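Local coordinates for protein serine--tRNA ligase, cytoplasmic (Candida albicans, PDB 3QO8) that activates serine with ATP to form seryl-adenylate and then transfers the seryl group to the acceptor end of tRNA(Ser), at residues A148-S153 against N418-D423; A245-P250 against F298-Q303; E366-S371 against L401-S406. One frame throughout, in Å; residues are numbered along the deposited sequence.

Contact 1 (A148-S153 against N418-D423). With SSA (5'-O-(N-(L-seryl)-sulfamoyl)adenosine), chain D.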
loop_
_atom_site.group_PDB
_atom_site.type_symbol
_atom_site.label_atom_id
_atom_site.label_comp_id
_atom_site.label_asym_id
_atom_site.label_seq_id
_atom_site.Cartn_x
_atom_site.Cartn_y
_atom_site.Cartn_z
ATOM N N ALA A 148 24.691 23.138 -14.732
ATOM C CA ALA A 148 23.697 24.125 -15.145
ATOM C C ALA A 148 23.172 24.924 -13.946
ATOM O O ALA A 148 23.209 24.449 -12.815
ATOM C CB ALA A 148 22.542 23.428 -15.871
ATOM N N PRO A 149 22.681 26.146 -14.185
ATOM C CA PRO A 149 22.047 26.875 -13.080
ATOM C C PRO A 149 20.909 26.026 -12.516
ATOM O O PRO A 149 20.184 25.387 -13.295
ATOM C CB PRO A 149 21.482 28.126 -13.765
ATOM C CG PRO A 149 22.331 28.310 -14.979
ATOM C CD PRO A 149 22.674 26.918 -15.441
ATOM N N ALA A 150 20.773 25.966 -11.195
ATOM C CA ALA A 150 19.685 25.176 -10.611
ATOM C C ALA A 150 18.468 26.082 -10.577
ATOM O O ALA A 150 18.107 26.645 -9.544
ATOM C CB ALA A 150 20.045 24.672 -9.229
ATOM N N LYS A 151 17.869 26.242 -11.750
ATOM C CA LYS A 151 16.834 27.243 -11.975
ATOM C C LYS A 151 15.470 26.797 -11.443
ATOM O O LYS A 151 14.662 27.629 -11.035
ATOM C CB LYS A 151 16.742 27.538 -13.475
ATOM C CG LYS A 151 15.779 28.639 -13.858
ATOM C CD LYS A 151 15.891 28.941 -15.336
ATOM C CE LYS A 151 14.736 29.800 -15.808
ATOM N NZ LYS A 151 14.688 31.109 -15.118
ATOM N N LEU A 152 15.215 25.488 -11.444
ATOM C CA LEU A 152 13.892 24.987 -11.078
ATOM C C LEU A 152 13.950 24.133 -9.826
ATOM O O LEU A 152 14.936 23.460 -9.595
ATOM C CB LEU A 152 13.311 24.141 -12.208
ATOM C CG LEU A 152 13.185 24.865 -13.539
ATOM C CD1 LEU A 152 12.638 23.919 -14.583
ATOM C CD2 LEU A 152 12.299 26.092 -13.380
ATOM N N SER A 153 12.886 24.153 -9.033
ATOM C CA SER A 153 12.777 23.246 -7.884
ATOM C C SER A 153 12.462 21.835 -8.380
ATOM O O SER A 153 12.067 21.641 -9.529
ATOM C CB SER A 153 11.630 23.687 -6.983
ATOM O OG SER A 153 10.419 23.506 -7.697
ATOM N N ASN A 418 19.559 18.287 -9.173
ATOM C CA ASN A 418 20.983 18.184 -9.516
ATOM C C ASN A 418 21.299 17.731 -10.949
ATOM O O ASN A 418 22.441 17.810 -11.387
ATOM C CB ASN A 418 21.711 17.288 -8.506
ATOM C CG ASN A 418 21.990 18.005 -7.195
ATOM O OD1 ASN A 418 22.772 18.955 -7.163
ATOM N ND2 ASN A 418 21.354 17.552 -6.105
ATOM N N TYR A 419 20.293 17.252 -11.672
ATOM C CA TYR A 419 20.523 16.720 -13.014
ATOM C C TYR A 419 19.787 17.531 -14.064
ATOM O O TYR A 419 19.777 17.170 -15.233
ATOM C CB TYR A 419 20.165 15.225 -13.105
ATOM C CG TYR A 419 21.286 14.318 -12.640
ATOM C CD1 TYR A 419 21.509 14.092 -11.285
ATOM C CD2 TYR A 419 22.128 13.696 -13.555
ATOM C CE1 TYR A 419 22.546 13.268 -10.848
ATOM C CE2 TYR A 419 23.174 12.866 -13.129
ATOM C CZ TYR A 419 23.373 12.662 -11.771
ATOM O OH TYR A 419 24.402 11.846 -11.332
ATOM N N GLN A 420 19.190 18.639 -13.640
ATOM C CA GLN A 420 18.482 19.512 -14.558
ATOM C C GLN A 420 19.472 20.277 -15.422
ATOM O O GLN A 420 20.610 20.520 -15.024
ATOM C CB GLN A 420 17.589 20.511 -13.800
ATOM C CG GLN A 420 18.339 21.636 -13.089
ATOM C CD GLN A 420 17.399 22.551 -12.314
ATOM O OE1 GLN A 420 16.654 23.332 -12.906
ATOM N NE2 GLN A 420 17.410 22.437 -10.988
ATOM N N LYS A 421 19.035 20.634 -16.617
ATOM C CA LYS A 421 19.748 21.615 -17.421
ATOM C C LYS A 421 18.689 22.361 -18.226
ATOM O O LYS A 421 17.496 22.172 -17.992
ATOM C CB LYS A 421 20.815 20.950 -18.292
ATOM C CG LYS A 421 20.269 20.051 -19.366
ATOM C CD LYS A 421 21.317 19.042 -19.802
ATOM C CE LYS A 421 22.605 19.703 -20.220
ATOM N NZ LYS A 421 23.640 18.678 -20.537
ATOM N N GLU A 422 19.098 23.212 -19.159
ATOM C CA GLU A 422 18.156 24.161 -19.752
ATOM C C GLU A 422 16.960 23.498 -20.441
ATOM O O GLU A 422 15.827 23.952 -20.298
ATOM C CB GLU A 422 18.873 25.102 -20.730
ATOM C CG GLU A 422 17.940 26.108 -21.404
ATOM C CD GLU A 422 18.664 27.017 -22.388
ATOM O OE1 GLU A 422 19.440 27.891 -21.937
ATOM O OE2 GLU A 422 18.459 26.852 -23.611
ATOM N N ASP A 423 17.229 22.423 -21.177
ATOM C CA ASP A 423 16.241 21.779 -22.039
ATOM C C ASP A 423 15.704 20.447 -21.493
ATOM O O ASP A 423 14.903 19.775 -22.146
ATOM C CB ASP A 423 16.845 21.551 -23.431
ATOM C CG ASP A 423 18.225 20.886 -23.377
ATOM O OD1 ASP A 423 18.670 20.338 -24.413
ATOM O OD2 ASP A 423 18.867 20.907 -22.304
HETATM N N10 SSA D . 34.491 9.373 -10.764
HETATM C CA SSA D . 33.656 9.395 -11.951
HETATM C CB SSA D . 33.074 8.002 -12.169
HETATM O OG SSA D . 32.181 8.009 -13.290
HETATM C C9 SSA D . 32.549 10.398 -11.770
HETATM O O9 SSA D . 31.755 10.615 -12.671
HETATM N N8 SSA D . 32.488 11.013 -10.590
HETATM S S1 SSA D . 31.255 11.970 -10.211
HETATM O O1S SSA D . 31.290 12.237 -8.800
HETATM O O2S SSA D . 31.347 13.199 -10.955
HETATM O "O5'" SSA D . 29.941 11.262 -10.587
HETATM C "C5'" SSA D . 29.344 10.288 -9.733
HETATM C "C4'" SSA D . 28.332 9.497 -10.555
HETATM O "O4'" SSA D . 27.164 10.278 -10.823
HETATM C "C3'" SSA D . 28.895 9.108 -11.912
HETATM O "O3'" SSA D . 29.400 7.769 -11.892
HETATM C "C2'" SSA D . 27.725 9.213 -12.862
HETATM O "O2'" SSA D . 27.096 7.941 -13.006
HETATM C "C1'" SSA D . 26.754 10.162 -12.188
HETATM N N9 SSA D . 26.857 11.462 -12.893
HETATM C C8 SSA D . 27.484 12.572 -12.463
HETATM N N7 SSA D . 27.356 13.531 -13.412
HETATM C C5 SSA D . 26.649 13.008 -14.438
HETATM C C6 SSA D . 26.210 13.503 -15.659
HETATM N N6 SSA D . 26.481 14.780 -16.038
HETATM N N1 SSA D . 25.506 12.688 -16.477
HETATM C C2 SSA D . 25.222 11.426 -16.125
HETATM N N3 SSA D . 25.630 10.925 -14.952
HETATM C C4 SSA D . 26.346 11.698 -14.101
#
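The terminal amide of Gln420 lies against the backbone of Ala150 to Leu152, its two edge atoms both used by Leu152. OE1 takes the Leu152 N-H at 3.0 Å, in the carbonyl plane and on a lone pair, while NE2 gives a hydrogen to Leu152 O, also 3.0 Å away and again on a lone pair. That second partner is tilted 19° from the amide plane. Ala150 lies over one face of the amide, its CA 3.6 Å from NE2, while Leu152 meets the edge. The other flat group, the Tyr419 ring, turns its edge to the adenine of a second bound seryl-sulfamoyl-adenosine, Tyr419 CE2 lying 3.5 Å from C4 of that ligand, and its OH is hydrogen-bonded to Leu330 O.

Two bonds to one residue fix both the position and the flip of the amide, and glutamine suits the place because it carries a donor and an acceptor on one rigid group. CG stands between the backbone N and the carbonyl carbon (chi1 73°), and the extended chain beyond it carries the amide across to the loop. The contact joins the loop ahead of helix 154-160 to helix 408-419 and the short, weakly bonded strand 420-421 that follows it, whose sheet partner is 424-426. Within the loop Ala150 is the centre of an inverse gamma turn, the weak Lys151 N to Pro149 O bond closing it. NE2 has a further acceptor in Glu417 O. At the other end of the loop segment, Ala148 is small enough to rest on the Gln420-Lys421 backbone, its CB 3.6 Å from Gln420 O and 3.7 Å from Lys421 CA.

Contact 2 (A245-P250 against F298-Q303). With SSA (5'-O-(N-(L-seryl)-sulfamoyl)adenosine), chain B.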
loop_
_atom_site.group_PDB
_atom_site.type_symbol
_atom_site.label_atom_id
_atom_site.label_comp_id
_atom_site.label_asym_id
_atom_site.label_seq_id
_atom_site.Cartn_x
_atom_site.Cartn_y
_atom_site.Cartn_z
ATOM N N ALA A 245 4.852 2.474 8.388
ATOM C CA ALA A 245 5.517 3.730 8.059
ATOM C C ALA A 245 6.857 3.473 7.385
ATOM O O ALA A 245 7.429 4.360 6.753
ATOM C CB ALA A 245 5.721 4.580 9.350
ATOM N N THR A 246 7.357 2.245 7.515
ATOM C CA THR A 246 8.677 1.890 6.999
ATOM C C THR A 246 8.818 0.382 7.100
ATOM O O THR A 246 8.282 -0.224 8.029
ATOM C CB THR A 246 9.832 2.576 7.821
ATOM O OG1 THR A 246 11.057 1.861 7.625
ATOM C CG2 THR A 246 9.515 2.578 9.311
ATOM N N SER A 247 9.528 -0.229 6.153
ATOM C CA SER A 247 9.734 -1.675 6.212
ATOM C C SER A 247 10.507 -2.105 7.459
ATOM O O SER A 247 10.527 -3.288 7.811
ATOM C CB SER A 247 10.375 -2.227 4.927
ATOM O OG SER A 247 11.666 -1.669 4.693
ATOM N N GLU A 248 11.140 -1.136 8.119
ATOM C CA GLU A 248 11.806 -1.373 9.395
ATOM C C GLU A 248 10.863 -2.094 10.352
ATOM O O GLU A 248 11.253 -3.015 11.064
ATOM C CB GLU A 248 12.251 -0.045 10.021
ATOM C CG GLU A 248 12.940 -0.189 11.369
ATOM C CD GLU A 248 12.898 1.089 12.223
ATOM O OE1 GLU A 248 12.878 2.221 11.670
ATOM O OE2 GLU A 248 12.877 0.945 13.466
ATOM N N GLN A 249 9.610 -1.664 10.363
ATOM C CA GLN A 249 8.636 -2.193 11.308
ATOM C C GLN A 249 8.380 -3.700 11.137
ATOM O O GLN A 249 8.638 -4.476 12.061
ATOM C CB GLN A 249 7.363 -1.348 11.292
ATOM C CG GLN A 249 7.573 -0.022 12.027
ATOM C CD GLN A 249 6.628 1.090 11.580
ATOM O OE1 GLN A 249 5.927 0.974 10.575
ATOM N NE2 GLN A 249 6.614 2.181 12.335
ATOM N N PRO A 250 7.904 -4.130 9.952
ATOM C CA PRO A 250 7.660 -5.578 9.829
ATOM C C PRO A 250 8.957 -6.405 9.790
ATOM O O PRO A 250 8.995 -7.519 10.301
ATOM C CB PRO A 250 6.870 -5.710 8.505
ATOM C CG PRO A 250 7.214 -4.464 7.701
ATOM C CD PRO A 250 7.454 -3.368 8.771
ATOM N N PHE A 298 5.053 6.497 -0.056
ATOM C CA PHE A 298 6.296 6.518 -0.827
ATOM C C PHE A 298 6.962 5.159 -0.745
ATOM O O PHE A 298 6.626 4.355 0.135
ATOM C CB PHE A 298 7.245 7.651 -0.347
ATOM C CG PHE A 298 7.713 7.508 1.082
ATOM C CD1 PHE A 298 8.901 6.858 1.379
ATOM C CD2 PHE A 298 6.963 8.033 2.129
ATOM C CE1 PHE A 298 9.339 6.737 2.706
ATOM C CE2 PHE A 298 7.370 7.897 3.444
ATOM C CZ PHE A 298 8.562 7.258 3.742
ATOM N N GLU A 299 7.868 4.878 -1.679
ATOM C CA GLU A 299 8.643 3.632 -1.627
ATOM C C GLU A 299 10.006 3.840 -0.971
ATOM O O GLU A 299 10.576 4.925 -1.046
ATOM C CB GLU A 299 8.821 3.037 -3.029
ATOM C CG GLU A 299 7.513 2.417 -3.601
ATOM C CD GLU A 299 6.457 3.473 -3.883
ATOM O OE1 GLU A 299 6.688 4.320 -4.769
ATOM O OE2 GLU A 299 5.398 3.455 -3.222
ATOM N N LYS A 300 10.536 2.796 -0.341
ATOM C CA LYS A 300 11.825 2.916 0.331
ATOM C C LYS A 300 12.556 1.581 0.325
ATOM O O LYS A 300 11.984 0.540 0.685
ATOM C CB LYS A 300 11.649 3.429 1.774
ATOM C CG LYS A 300 12.989 3.609 2.548
ATOM C CD LYS A 300 12.816 4.417 3.872
ATOM C CE LYS A 300 11.743 3.803 4.800
ATOM N NZ LYS A 300 11.937 2.338 5.015
ATOM N N ILE A 301 13.807 1.621 -0.117
ATOM C CA ILE A 301 14.747 0.537 0.102
ATOM C C ILE A 301 15.465 0.791 1.429
ATOM O O ILE A 301 16.110 1.825 1.617
ATOM C CB ILE A 301 15.775 0.421 -1.041
ATOM C CG1 ILE A 301 15.052 0.254 -2.390
ATOM C CG2 ILE A 301 16.741 -0.739 -0.766
ATOM C CD1 ILE A 301 14.002 -0.862 -2.389
ATOM N N GLU A 302 15.353 -0.183 2.326
ATOM C CA GLU A 302 15.781 -0.093 3.709
ATOM C C GLU A 302 16.919 -1.085 3.970
ATOM O O GLU A 302 16.871 -2.228 3.508
ATOM C CB GLU A 302 14.587 -0.495 4.596
ATOM C CG GLU A 302 14.862 -0.473 6.097
ATOM C CD GLU A 302 14.898 0.941 6.668
ATOM O OE1 GLU A 302 14.818 1.905 5.869
ATOM O OE2 GLU A 302 14.992 1.088 7.916
ATOM N N GLN A 303 17.939 -0.661 4.709
ATOM C CA GLN A 303 18.909 -1.607 5.265
ATOM C C GLN A 303 18.429 -2.040 6.640
ATOM O O GLN A 303 18.161 -1.197 7.498
ATOM C CB GLN A 303 20.278 -0.948 5.462
ATOM C CG GLN A 303 20.931 -0.432 4.220
ATOM C CD GLN A 303 22.290 0.167 4.538
ATOM O OE1 GLN A 303 23.205 -0.541 4.946
ATOM N NE2 GLN A 303 22.414 1.477 4.378
HETATM N N10 SSA B . 13.461 2.936 9.070
HETATM C CA SSA B . 14.114 4.235 9.223
HETATM C CB SSA B . 15.322 4.326 8.291
HETATM O OG SSA B . 14.895 4.411 6.917
HETATM C C9 SSA B . 13.147 5.346 8.923
HETATM O O9 SSA B . 12.021 5.118 8.497
HETATM N N8 SSA B . 13.592 6.579 9.140
HETATM S S1 SSA B . 12.838 7.886 8.601
HETATM O O1S SSA B . 11.601 8.145 9.281
HETATM O O2S SSA B . 13.715 9.001 8.744
HETATM O "O5'" SSA B . 12.560 7.734 7.093
HETATM C "C5'" SSA B . 13.597 7.390 6.190
HETATM C "C4'" SSA B . 13.546 8.329 4.981
HETATM O "O4'" SSA B . 12.301 8.271 4.275
HETATM C "C3'" SSA B . 13.701 9.791 5.335
HETATM O "O3'" SSA B . 15.083 10.091 5.587
HETATM C "C2'" SSA B . 13.152 10.452 4.076
HETATM O "O2'" SSA B . 14.140 10.433 3.027
HETATM C "C1'" SSA B . 12.013 9.521 3.661
HETATM N N9 SSA B . 10.722 10.033 4.166
HETATM C C8 SSA B . 10.319 10.091 5.446
HETATM N N7 SSA B . 9.085 10.637 5.485
HETATM C C5 SSA B . 8.725 10.909 4.217
HETATM C C6 SSA B . 7.589 11.452 3.649
HETATM N N6 SSA B . 6.569 11.827 4.451
HETATM N N1 SSA B . 7.523 11.597 2.305
HETATM C C2 SSA B . 8.545 11.221 1.528
HETATM N N3 SSA B . 9.654 10.682 2.051
HETATM C C4 SSA B . 9.765 10.533 3.391
HETATM O O HOH W 1 10.575 0.236 3.040
#
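Lys300 NZ donates a hydrogen bond to Thr246 OG1, 2.8 Å away, beside the serine moiety of the bound seryl-sulfamoyl-adenosine, in the amino acid pocket of a class II synthetase core. One wall is the turn leading into helix 248-252, the other strand 297-307 of the catalytic sheet. The ligand amino nitrogen N10 is gripped by three oxygens: Glu302 OE2 at 2.7 Å, Thr246 OG1 and, in one of the two conformers modelled for its side chain, Glu248 OE1 at 2.8 Å. Two carboxylates suit an amino group that is probably cationic, and its charge would offset their mutual repulsion. Glu302 also reads the serine hydroxyl, which donates to OE1 over 2.7 Å. The glutamate is bent at chi2 (76°), turning its carboxylate so that OE1 and OE2 serve different atoms of the ligand. Earlier in the strand, the Phe298 ring offers one face to the adenine, whose N3 stands 3.6 Å above the ring centre.

A second shell sets these groups, beginning with Lys300 NZ, which holds both Thr246 OG1 and Glu302 OE1. Its bond to the glutamate is a salt bridge that approaches from above the carboxylate plane. Lysine suits this place because its flexible chain, bent at chi3 and chi4, lets one ammonium serve both walls. The threonine hydroxyl is a capping acceptor too, taking the Glu248 N-H in the turn that leads into the helix, so the lysine, the ligand and the turn converge on one oxygen. Between the walls a water bridges them: it donates to Lys300 O, accepts from Lys300 NZ and lies 2.7 Å from Ser247 OG.

Contact 3 (E366-S371 against L401-S406). With MG (magnesium ion), chain C; SSA (5'-O-(N-(L-seryl)-sulfamoyl)adenosine), chain B.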
loop_
_atom_site.group_PDB
_atom_site.type_symbol
_atom_site.label_atom_id
_atom_site.label_comp_id
_atom_site.label_asym_id
_atom_site.label_seq_id
_atom_site.Cartn_x
_atom_site.Cartn_y
_atom_site.Cartn_z
ATOM N N GLU A 366 17.396 16.098 4.493
ATOM C CA GLU A 366 17.491 14.714 4.929
ATOM C C GLU A 366 17.003 13.701 3.871
ATOM O O GLU A 366 15.872 13.788 3.405
ATOM C CB GLU A 366 16.667 14.549 6.195
ATOM C CG GLU A 366 16.621 13.110 6.690
ATOM C CD GLU A 366 15.440 12.853 7.599
ATOM O OE1 GLU A 366 14.906 13.821 8.182
ATOM O OE2 GLU A 366 15.048 11.680 7.729
ATOM N N LEU A 367 17.853 12.746 3.497
ATOM C CA LEU A 367 17.429 11.623 2.633
ATOM C C LEU A 367 17.548 10.275 3.348
ATOM O O LEU A 367 16.975 9.280 2.913
ATOM C CB LEU A 367 18.285 11.541 1.364
ATOM C CG LEU A 367 18.190 12.683 0.348
ATOM C CD1 LEU A 367 18.844 12.247 -0.944
ATOM C CD2 LEU A 367 16.746 13.069 0.092
ATOM N N VAL A 368 18.340 10.242 4.415
ATOM C CA VAL A 368 18.680 8.998 5.081
ATOM C C VAL A 368 18.793 9.185 6.586
ATOM O O VAL A 368 19.411 10.156 7.043
ATOM C CB VAL A 368 20.035 8.442 4.555
ATOM C CG1 VAL A 368 20.553 7.321 5.458
ATOM C CG2 VAL A 368 19.905 7.964 3.112
ATOM N N SER A 369 18.192 8.266 7.350
ATOM C CA SER A 369 18.507 8.127 8.771
ATOM C C SER A 369 19.067 6.737 9.011
ATOM O O SER A 369 18.532 5.752 8.507
ATOM C CB SER A 369 17.275 8.323 9.658
ATOM O OG SER A 369 16.927 9.689 9.745
ATOM N N CYS A 370 20.133 6.670 9.798
ATOM C CA CYS A 370 20.835 5.436 10.099
ATOM C C CYS A 370 20.971 5.343 11.620
ATOM O O CYS A 370 21.577 6.215 12.242
ATOM C CB CYS A 370 22.222 5.464 9.441
ATOM S SG CYS A 370 23.290 3.998 9.790
ATOM N N SER A 371 20.402 4.299 12.214
ATOM C CA SER A 371 20.301 4.189 13.664
ATOM C C SER A 371 20.816 2.857 14.174
ATOM O O SER A 371 20.538 1.821 13.591
ATOM C CB SER A 371 18.839 4.317 14.103
ATOM O OG SER A 371 18.288 5.564 13.716
ATOM N N LEU A 401 19.878 -2.715 13.851
ATOM C CA LEU A 401 20.200 -1.434 13.256
ATOM C C LEU A 401 19.343 -1.281 12.027
ATOM O O LEU A 401 18.977 -2.274 11.388
ATOM C CB LEU A 401 21.666 -1.402 12.842
ATOM C CG LEU A 401 22.711 -1.650 13.934
ATOM C CD1 LEU A 401 23.198 -3.090 13.879
ATOM C CD2 LEU A 401 23.887 -0.683 13.739
ATOM N N ASN A 402 19.014 -0.043 11.688
ATOM C CA ASN A 402 18.290 0.209 10.461
ATOM C C ASN A 402 18.820 1.479 9.834
ATOM O O ASN A 402 19.239 2.405 10.543
ATOM C CB ASN A 402 16.781 0.302 10.716
ATOM C CG ASN A 402 16.388 1.560 11.483
ATOM O OD1 ASN A 402 16.145 2.621 10.888
ATOM N ND2 ASN A 402 16.310 1.446 12.809
ATOM N N SER A 403 18.840 1.511 8.506
ATOM C CA SER A 403 19.253 2.712 7.796
ATOM C C SER A 403 18.547 2.810 6.457
ATOM O O SER A 403 18.465 1.834 5.714
ATOM C CB SER A 403 20.773 2.743 7.604
ATOM O OG SER A 403 21.161 3.825 6.760
ATOM N N THR A 404 18.031 3.990 6.144
ATOM C CA THR A 404 17.534 4.216 4.805
ATOM C C THR A 404 18.650 3.886 3.816
ATOM O O THR A 404 19.799 4.235 4.051
ATOM C CB THR A 404 17.171 5.686 4.598
ATOM O OG1 THR A 404 16.405 6.155 5.716
ATOM C CG2 THR A 404 16.392 5.864 3.298
ATOM N N LEU A 405 18.328 3.204 2.722
ATOM C CA LEU A 405 19.216 3.261 1.570
ATOM C C LEU A 405 18.686 4.357 0.653
ATOM O O LEU A 405 19.346 5.364 0.447
ATOM C CB LEU A 405 19.319 1.927 0.814
ATOM C CG LEU A 405 20.288 2.081 -0.370
ATOM C CD1 LEU A 405 21.750 2.085 0.101
ATOM C CD2 LEU A 405 20.077 1.042 -1.444
ATOM N N SER A 406 17.478 4.175 0.123
ATOM C CA SER A 406 16.840 5.233 -0.663
ATOM C C SER A 406 15.336 5.278 -0.472
ATOM O O SER A 406 14.645 4.302 -0.760
ATOM C CB SER A 406 17.153 5.092 -2.156
ATOM O OG SER A 406 16.482 6.098 -2.917
HETATM MG MG MG C . 14.784 10.753 9.951
HETATM N N10 SSA B . 13.461 2.936 9.070
HETATM C CA SSA B . 14.114 4.235 9.223
HETATM C CB SSA B . 15.322 4.326 8.291
HETATM O OG SSA B . 14.895 4.411 6.917
HETATM C C9 SSA B . 13.147 5.346 8.923
HETATM O O9 SSA B . 12.021 5.118 8.497
HETATM N N8 SSA B . 13.592 6.579 9.140
HETATM S S1 SSA B . 12.838 7.886 8.601
HETATM O O1S SSA B . 11.601 8.145 9.281
HETATM O O2S SSA B . 13.715 9.001 8.744
HETATM O "O5'" SSA B . 12.560 7.734 7.093
HETATM C "C5'" SSA B . 13.597 7.390 6.190
HETATM C "C4'" SSA B . 13.546 8.329 4.981
HETATM O "O4'" SSA B . 12.301 8.271 4.275
HETATM C "C3'" SSA B . 13.701 9.791 5.335
HETATM O "O3'" SSA B . 15.083 10.091 5.587
HETATM C "C2'" SSA B . 13.152 10.452 4.076
HETATM O "O2'" SSA B . 14.140 10.433 3.027
HETATM C "C1'" SSA B . 12.013 9.521 3.661
HETATM N N9 SSA B . 10.722 10.033 4.166
HETATM C C8 SSA B . 10.319 10.091 5.446
HETATM N N7 SSA B . 9.085 10.637 5.485
HETATM C C5 SSA B . 8.725 10.909 4.217
HETATM C C6 SSA B . 7.589 11.452 3.649
HETATM N N6 SSA B . 6.569 11.827 4.451
HETATM N N1 SSA B . 7.523 11.597 2.305
HETATM C C2 SSA B . 8.545 11.221 1.528
HETATM N N3 SSA B . 9.654 10.682 2.051
HETATM C C4 SSA B . 9.765 10.533 3.391
HETATM O O HOH W 2 17.130 5.129 11.272
HETATM O O HOH W 3 12.805 12.190 10.552
HETATM O O HOH W 4 15.900 12.533 11.082
HETATM O O HOH W 5 14.326 9.409 12.127
#
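Thr404 faces strand 366-371 and uses every atom of its side chain. CB packs on Val368, 3.7 Å from its CA, and CG2 runs on to Leu367 O at 3.5 Å. OG1, beside the backbone N (chi1 -46°), is turned to the ligand: it donates to the serine hydroxyl OG of the bound seryl-sulfamoyl-adenosine over 2.6 Å and accepts the Ser369 N-H at 3.2 Å. Threonine suits the position because one branch can pack while the other both gives and takes a hydrogen.

The strands are antiparallel neighbours in the catalytic sheet of the class II fold. Ser371 and Asn402 form a hydrogen-bonded pair, with Ser371 N meeting Asn402 O almost head-on, and Cys370 and Ser403 the adjoining non-hydrogen-bonded pair. On the face of Ser371 and Asn402, a water links Ser371 OG to Asn402 OD1.

Earlier in strand 366-371, Glu366 OE2 and Ser369 OG hold the magnesium ion, both at 2.4 Å, together with the ligand sulfamoyl oxygen O2S and three waters. Asp353 braces Ser369 OG from the next strand, and Glu366 OE2 also accepts from the ribose O3' of the ligand. Because O2S takes the place of a phosphate oxygen of seryl-adenylate, its bond to the magnesium suggests that the ion would probably bind and polarise the phosphate there.

Contacts 2 and 3 work on one ligand. Their centres are 10 Å apart and strands 297-307 and 399-404 are sheet neighbours, joined by probable hydrogen bonds such as Gln303 N to Ser403 O, 2.7 Å. Contact 2 supplies the floor under the adenine and the grip on the amino group, contact 3 the ribose and metal side, and the serine hydroxyl lies between them, shared by Glu302 and Thr404. Contact 1 stands apart, its centre 30 Å from that of contact 2 and 27 Å from that of contact 3, though its nearest atoms come within about 8 Å of contact 3. It borders a different copy of the ligand, away from the active site.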